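190aa long hypothetical protein (Pyrococcus horikoshii, PDB 2DDZ) is of unknown function but forms a hexamer and belongs to a family related to the class II aminoacyl-tRNA synthetases. Local coordinates at residues Gly65-His70 with Gly153-Gly158; Leu82-Leu87 with Ile132-Gly137; Gly110-Ile113 with Arg118-Ser121. All blocks are in the same frame, centred on the assembly; numbering follows the deposited sequence.

Contact 1: Gly65-His70 with Gly153-Gly158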
# COMPACT_ATOMS: atom_id res chain seq x y z
N GLY E 65 9.05 33.09 15.28
CA GLY E 65 10.44 33.24 15.67
C GLY E 65 11.01 34.20 14.65
O GLY E 65 10.49 34.28 13.53
N ASP E 66 12.05 34.94 15.01
CA ASP E 66 12.64 35.87 14.05
C ASP E 66 13.85 35.27 13.35
O ASP E 66 14.23 35.72 12.27
CB ASP E 66 13.03 37.19 14.73
CG ASP E 66 11.83 38.01 15.17
OD1 ASP E 66 10.90 38.22 14.35
OD2 ASP E 66 11.81 38.45 16.34
N ASP E 67 14.45 34.26 13.96
CA ASP E 67 15.63 33.63 13.39
C ASP E 67 15.67 32.14 13.72
O ASP E 67 15.88 31.76 14.88
CB ASP E 67 16.87 34.34 13.93
CG ASP E 67 18.10 34.04 13.12
OD1 ASP E 67 17.98 33.97 11.88
OD2 ASP E 67 19.18 33.88 13.73
N MET E 68 15.51 31.31 12.70
CA MET E 68 15.48 29.86 12.88
C MET E 68 16.16 29.12 11.73
O MET E 68 16.18 29.61 10.60
CB MET E 68 14.00 29.44 12.98
CG MET E 68 13.66 28.00 13.42
SD MET E 68 11.87 27.67 13.44
CE MET E 68 11.51 28.17 14.95
N VAL E 69 16.73 27.96 12.04
CA VAL E 69 17.34 27.09 11.02
C VAL E 69 16.23 26.10 10.64
O VAL E 69 15.71 25.37 11.50
CB VAL E 69 18.56 26.30 11.58
CG1 VAL E 69 19.01 25.26 10.57
CG2 VAL E 69 19.72 27.25 11.88
N HIS E 70 15.85 26.08 9.37
CA HIS E 70 14.78 25.20 8.90
C HIS E 70 15.26 24.00 8.11
O HIS E 70 16.21 24.10 7.32
CB HIS E 70 13.80 26.00 8.02
CG HIS E 70 13.17 27.16 8.70
ND1 HIS E 70 12.13 27.02 9.61
CD2 HIS E 70 13.42 28.49 8.63
CE1 HIS E 70 11.78 28.22 10.06
NE2 HIS E 70 12.55 29.12 9.48
N GLY E 153 17.91 29.16 22.19
CA GLY E 153 18.42 29.21 20.83
C GLY E 153 19.84 28.68 20.68
O GLY E 153 20.50 28.40 21.68
N LEU E 154 20.31 28.54 19.44
CA LEU E 154 21.65 28.03 19.20
C LEU E 154 22.74 28.99 19.69
O LEU E 154 23.78 28.56 20.18
CB LEU E 154 21.85 27.73 17.70
CG LEU E 154 21.06 26.56 17.10
CD1 LEU E 154 21.27 26.56 15.60
CD2 LEU E 154 21.53 25.24 17.71
N GLU E 155 22.50 30.28 19.55
CA GLU E 155 23.47 31.28 19.99
C GLU E 155 23.78 31.13 21.48
O GLU E 155 24.94 30.98 21.85
CB GLU E 155 22.94 32.69 19.68
CG GLU E 155 23.23 33.12 18.25
CD GLU E 155 22.56 34.42 17.89
OE1 GLU E 155 22.27 35.20 18.83
OE2 GLU E 155 22.33 34.66 16.68
N GLU E 156 22.75 31.16 22.32
CA GLU E 156 22.95 31.01 23.76
C GLU E 156 23.74 29.73 24.09
O GLU E 156 24.39 29.65 25.13
CB GLU E 156 21.59 30.97 24.48
CG GLU E 156 21.72 30.90 26.00
CD GLU E 156 20.39 30.98 26.73
OE1 GLU E 156 19.36 31.30 26.09
OE2 GLU E 156 20.39 30.75 27.96
N LEU E 157 23.66 28.73 23.21
CA LEU E 157 24.39 27.49 23.44
C LEU E 157 25.82 27.60 22.90
O LEU E 157 26.62 26.68 23.02
CB LEU E 157 23.68 26.31 22.77
CG LEU E 157 22.26 25.94 23.22
CD1 LEU E 157 21.75 24.82 22.33
CD2 LEU E 157 22.23 25.52 24.69
N GLY E 158 26.12 28.74 22.29
CA GLY E 158 27.45 28.96 21.74
C GLY E 158 27.73 28.16 20.48
O GLY E 158 28.87 27.77 20.23
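V69 and L154 meet through one methyl each, CG2 of the valine against CD1 of the leucine at 4.1 Å, and the two side chains cross at about a right angle, so the touch is a point and not a shared flank. V69 carries CG1 anti to its own N (chi1 170°), which leaves CG2 beside the backbone N, the branch that faces the leucine. Alongside this apolar touch two acids converge: D67 OD2 and E155 OE2 stand 4.4 Å apart. Two like charges at that spacing would be unfavourable on their own, but each has a cation of its own, D67 OD2 in a salt bridge with R41 and E155 OE2 in another with K141, which probably offsets the repulsion. The contact joins the start of strand 68-75, just past a corner in the chain at D66 and D67, to the loop that leads into helix 161-184. On the loop side E155 to G158 form a type I beta turn, G158 N bonded back to E155 O. V69 and D67 point toward the loop, while M68 between them turns away, onto C44 of strand 36-45.

Contact 2: Leu82-Leu87 with Ile132-Gly137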
# COMPACT_ATOMS: atom_id res chain seq x y z
N LEU E 82 2.52 6.71 9.64
CA LEU E 82 3.38 6.07 10.65
C LEU E 82 4.85 6.15 10.25
O LEU E 82 5.72 6.36 11.09
CB LEU E 82 2.96 4.62 10.87
CG LEU E 82 1.68 4.55 11.71
CD1 LEU E 82 1.10 3.14 11.75
CD2 LEU E 82 2.02 5.03 13.11
N LEU E 83 5.13 6.01 8.96
CA LEU E 83 6.49 6.11 8.45
C LEU E 83 6.98 7.54 8.64
O LEU E 83 8.10 7.77 9.08
CB LEU E 83 6.55 5.74 6.96
CG LEU E 83 7.89 5.94 6.23
CD1 LEU E 83 9.03 5.28 7.01
CD2 LEU E 83 7.79 5.35 4.83
N ALA E 84 6.13 8.51 8.32
CA ALA E 84 6.49 9.91 8.47
C ALA E 84 6.82 10.23 9.94
O ALA E 84 7.83 10.87 10.23
CB ALA E 84 5.33 10.80 7.99
N SER E 85 5.97 9.78 10.85
CA SER E 85 6.15 10.03 12.27
C SER E 85 7.41 9.35 12.82
O SER E 85 8.17 9.95 13.59
CB SER E 85 4.92 9.56 13.03
OG SER E 85 5.06 9.84 14.41
N SER E 86 7.63 8.09 12.44
CA SER E 86 8.80 7.37 12.92
C SER E 86 10.06 8.09 12.46
O SER E 86 10.89 8.50 13.27
CB SER E 86 8.81 5.93 12.38
OG SER E 86 7.73 5.17 12.89
N LEU E 87 10.19 8.25 11.15
CA LEU E 87 11.33 8.91 10.54
C LEU E 87 11.61 10.29 11.15
O LEU E 87 12.76 10.65 11.39
CB LEU E 87 11.10 9.02 9.04
CG LEU E 87 12.29 9.34 8.15
CD1 LEU E 87 13.41 8.33 8.36
CD2 LEU E 87 11.81 9.31 6.71
N ILE E 132 6.22 11.94 1.60
CA ILE E 132 6.35 12.19 3.03
C ILE E 132 7.00 13.56 3.12
O ILE E 132 7.97 13.85 2.41
CB ILE E 132 7.28 11.17 3.71
CG1 ILE E 132 6.55 9.84 3.95
CG2 ILE E 132 7.79 11.73 5.02
CD1 ILE E 132 6.15 9.15 2.68
N LYS E 133 6.47 14.41 4.00
CA LYS E 133 6.98 15.76 4.20
C LYS E 133 7.25 16.05 5.65
O LYS E 133 6.36 15.94 6.49
CB LYS E 133 5.99 16.79 3.65
CG LYS E 133 6.04 16.92 2.15
CD LYS E 133 7.45 17.30 1.71
CE LYS E 133 7.90 18.68 2.25
NZ LYS E 133 7.69 19.80 1.28
N ILE E 134 8.49 16.44 5.95
CA ILE E 134 8.92 16.74 7.31
C ILE E 134 9.56 18.12 7.49
O ILE E 134 10.36 18.55 6.66
CB ILE E 134 9.98 15.71 7.81
CG1 ILE E 134 9.43 14.29 7.76
CG2 ILE E 134 10.42 16.07 9.22
CD1 ILE E 134 7.96 14.21 8.02
N HIS E 135 9.23 18.80 8.57
CA HIS E 135 9.88 20.08 8.87
C HIS E 135 10.50 20.05 10.25
O HIS E 135 9.93 19.52 11.19
CB HIS E 135 8.91 21.27 8.82
CG HIS E 135 9.52 22.55 9.31
ND1 HIS E 135 9.35 23.02 10.60
CD2 HIS E 135 10.36 23.43 8.71
CE1 HIS E 135 10.05 24.12 10.77
NE2 HIS E 135 10.68 24.39 9.64
N ILE E 136 11.70 20.60 10.36
CA ILE E 136 12.37 20.71 11.65
C ILE E 136 12.85 22.14 11.70
O ILE E 136 13.34 22.67 10.71
CB ILE E 136 13.61 19.80 11.80
CG1 ILE E 136 13.21 18.32 11.79
CG2 ILE E 136 14.33 20.16 13.09
CD1 ILE E 136 12.91 17.81 10.42
N GLY E 137 12.70 22.77 12.86
CA GLY E 137 13.13 24.14 13.03
C GLY E 137 13.88 24.27 14.33
O GLY E 137 13.44 23.74 15.35
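A84 presses its single methyl against two isoleucines of the strand. CB lies 4.0 Å from I132 CG2 and 4.3 Å from I134 CD1, and the same I134 CD1 also rests 4.0 Å from the carbonyl O of A84, so that helix backbone as well as side chain meets the strand. The two isoleucines use different branches: I132 offers CG2, which stands anti to its backbone N, whereas I134 reaches over with the far end of its CG1 arm. With only a methyl at A84 the backbones come close, the CA atoms of A84 and I132 being 5.9 Å apart. L83 and L87, one turn apart and both to the same side of the alanine, pack on W77. On the far side of the helix S86 OG bonds back to L82 O at 2.9 Å, coming from the opposite face of that carbonyl to S86 N, and S86 packs on L87 of the second subunit. Strand 131-139 is held in turn by backbone bonds to strand 68-75 (I132 with L75, I134 with L73) and to strand 118-128 (K133 with T126). K133 and H135 point to the other face, where H135 stacks on Y16. Helix 81-100 thus packs across one face of a mixed, mostly antiparallel sheet, a helix-on-sheet layer consistent with the class II synthetase-like clan to which this family belongs.

Contact 3: Gly110-Ile113 with Arg118-Ser121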
# COMPACT_ATOMS: atom_id res chain seq x y z
N GLY E 110 9.72 13.18 22.61
CA GLY E 110 8.99 12.88 21.40
C GLY E 110 9.75 13.43 20.22
O GLY E 110 10.81 12.92 19.88
N ASP E 111 9.21 14.48 19.62
CA ASP E 111 9.84 15.13 18.48
C ASP E 111 10.37 16.51 18.86
O ASP E 111 10.70 17.32 17.99
CB ASP E 111 8.84 15.24 17.32
CG ASP E 111 7.69 16.17 17.63
OD1 ASP E 111 7.45 16.44 18.83
OD2 ASP E 111 7.01 16.62 16.68
N ASP E 112 10.45 16.79 20.15
CA ASP E 112 10.95 18.08 20.63
C ASP E 112 12.30 17.95 21.33
O ASP E 112 12.53 17.01 22.11
CB ASP E 112 9.97 18.73 21.61
CG ASP E 112 8.69 19.20 20.96
OD1 ASP E 112 8.74 19.68 19.81
OD2 ASP E 112 7.64 19.11 21.63
N ILE E 113 13.18 18.90 21.03
CA ILE E 113 14.51 18.93 21.62
C ILE E 113 14.53 19.92 22.78
O ILE E 113 14.10 21.08 22.64
CB ILE E 113 15.53 19.36 20.57
CG1 ILE E 113 15.60 18.29 19.47
CG2 ILE E 113 16.90 19.60 21.22
CD1 ILE E 113 16.43 18.69 18.29
N ARG E 118 14.38 23.79 28.63
CA ARG E 118 13.92 24.79 27.66
C ARG E 118 13.85 24.21 26.23
O ARG E 118 14.76 23.50 25.78
CB ARG E 118 14.86 25.99 27.72
CG ARG E 118 14.94 26.59 29.12
CD ARG E 118 16.10 27.56 29.27
NE ARG E 118 15.93 28.74 28.43
CZ ARG E 118 16.93 29.56 28.10
NH1 ARG E 118 18.16 29.32 28.54
NH2 ARG E 118 16.70 30.61 27.32
N LYS E 119 12.77 24.53 25.51
CA LYS E 119 12.58 24.01 24.16
C LYS E 119 13.36 24.74 23.08
O LYS E 119 13.23 25.94 22.89
CB LYS E 119 11.08 24.01 23.78
CG LYS E 119 10.75 23.11 22.58
CD LYS E 119 9.24 22.86 22.44
CE LYS E 119 8.48 24.14 22.11
NZ LYS E 119 8.94 24.77 20.84
N LEU E 120 14.17 23.97 22.35
CA LEU E 120 15.01 24.49 21.28
C LEU E 120 14.38 24.41 19.89
O LEU E 120 14.66 25.25 19.03
CB LEU E 120 16.33 23.71 21.25
CG LEU E 120 17.30 23.90 20.07
CD1 LEU E 120 17.98 25.26 20.18
CD2 LEU E 120 18.35 22.78 20.10
N SER E 121 13.51 23.42 19.69
CA SER E 121 12.93 23.17 18.37
C SER E 121 11.42 23.11 18.21
O SER E 121 10.65 23.22 19.16
CB SER E 121 13.48 21.84 17.86
OG SER E 121 13.00 20.77 18.67
O HOH W 1 10.67 19.99 17.62
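K119 runs from its strand past D112 and then curls back on its own chain. CB leaves with CG anti to the backbone N (chi1 -163°), and CG passes 3.9 Å from I113 O. CD then lies 4.0 Å from D112 CG, against the carboxylate carbon, the two side chains crossing at a slant. Bends at chi3 and chi4 carry the tip away from the acid: NZ donates to S121 O at 2.9 Å, while D112 OD1 remains 5.2 Å from NZ, so no salt bridge forms. An alanine here is likely to leave S121 O without this donor and the flank of D112 without its aliphatic cover. The frame beneath is a beta hairpin, strand 112-115 antiparallel to strand 118-128. L120 N donates to I113 O at 2.9 Å with an N-H...O angle of 170°, but in the other direction I113 N donates a hydrogen bond to a side chain, S121 OG, at 3.0 Å. The serine hydroxyl sits between its own N and carbonyl carbon (chi1 67°), which brings it to I113. A water bridges S121 OG, D111 O and D112 OD1, donating to the last two. On the inner side I113 CG2 lies 3.7 Å from L120 CD2, the two side chains pointing the same way, with I113 reaching I92 and V96, and L120 reaching L99, of helix 81-100.

How the contacts relate
All three contacts reach one mixed sheet, and contacts 2 and 3 are nested along the chain inside the loop that contact 1 closes. Contacts 1 and 2, with centres about 21 Å apart, meet where H70 ND1 and H135 NE2 lie 3.0 Å apart in a probable hydrogen bond. Contacts 1 and 3 are nearer, their centres about 13 Å apart, and a salt bridge from R118 NH1 to E156 OE2 (2.7 Å) ties the hairpin to the 153-158 loop. Contact 3 joins contact 2 through neighbouring strands 118-128 and 131-139; both touch the second subunit. The I132 side chain is about 9 Å from a bound guanidine, that of I113 about 13 Å from one, neither lining its pocket.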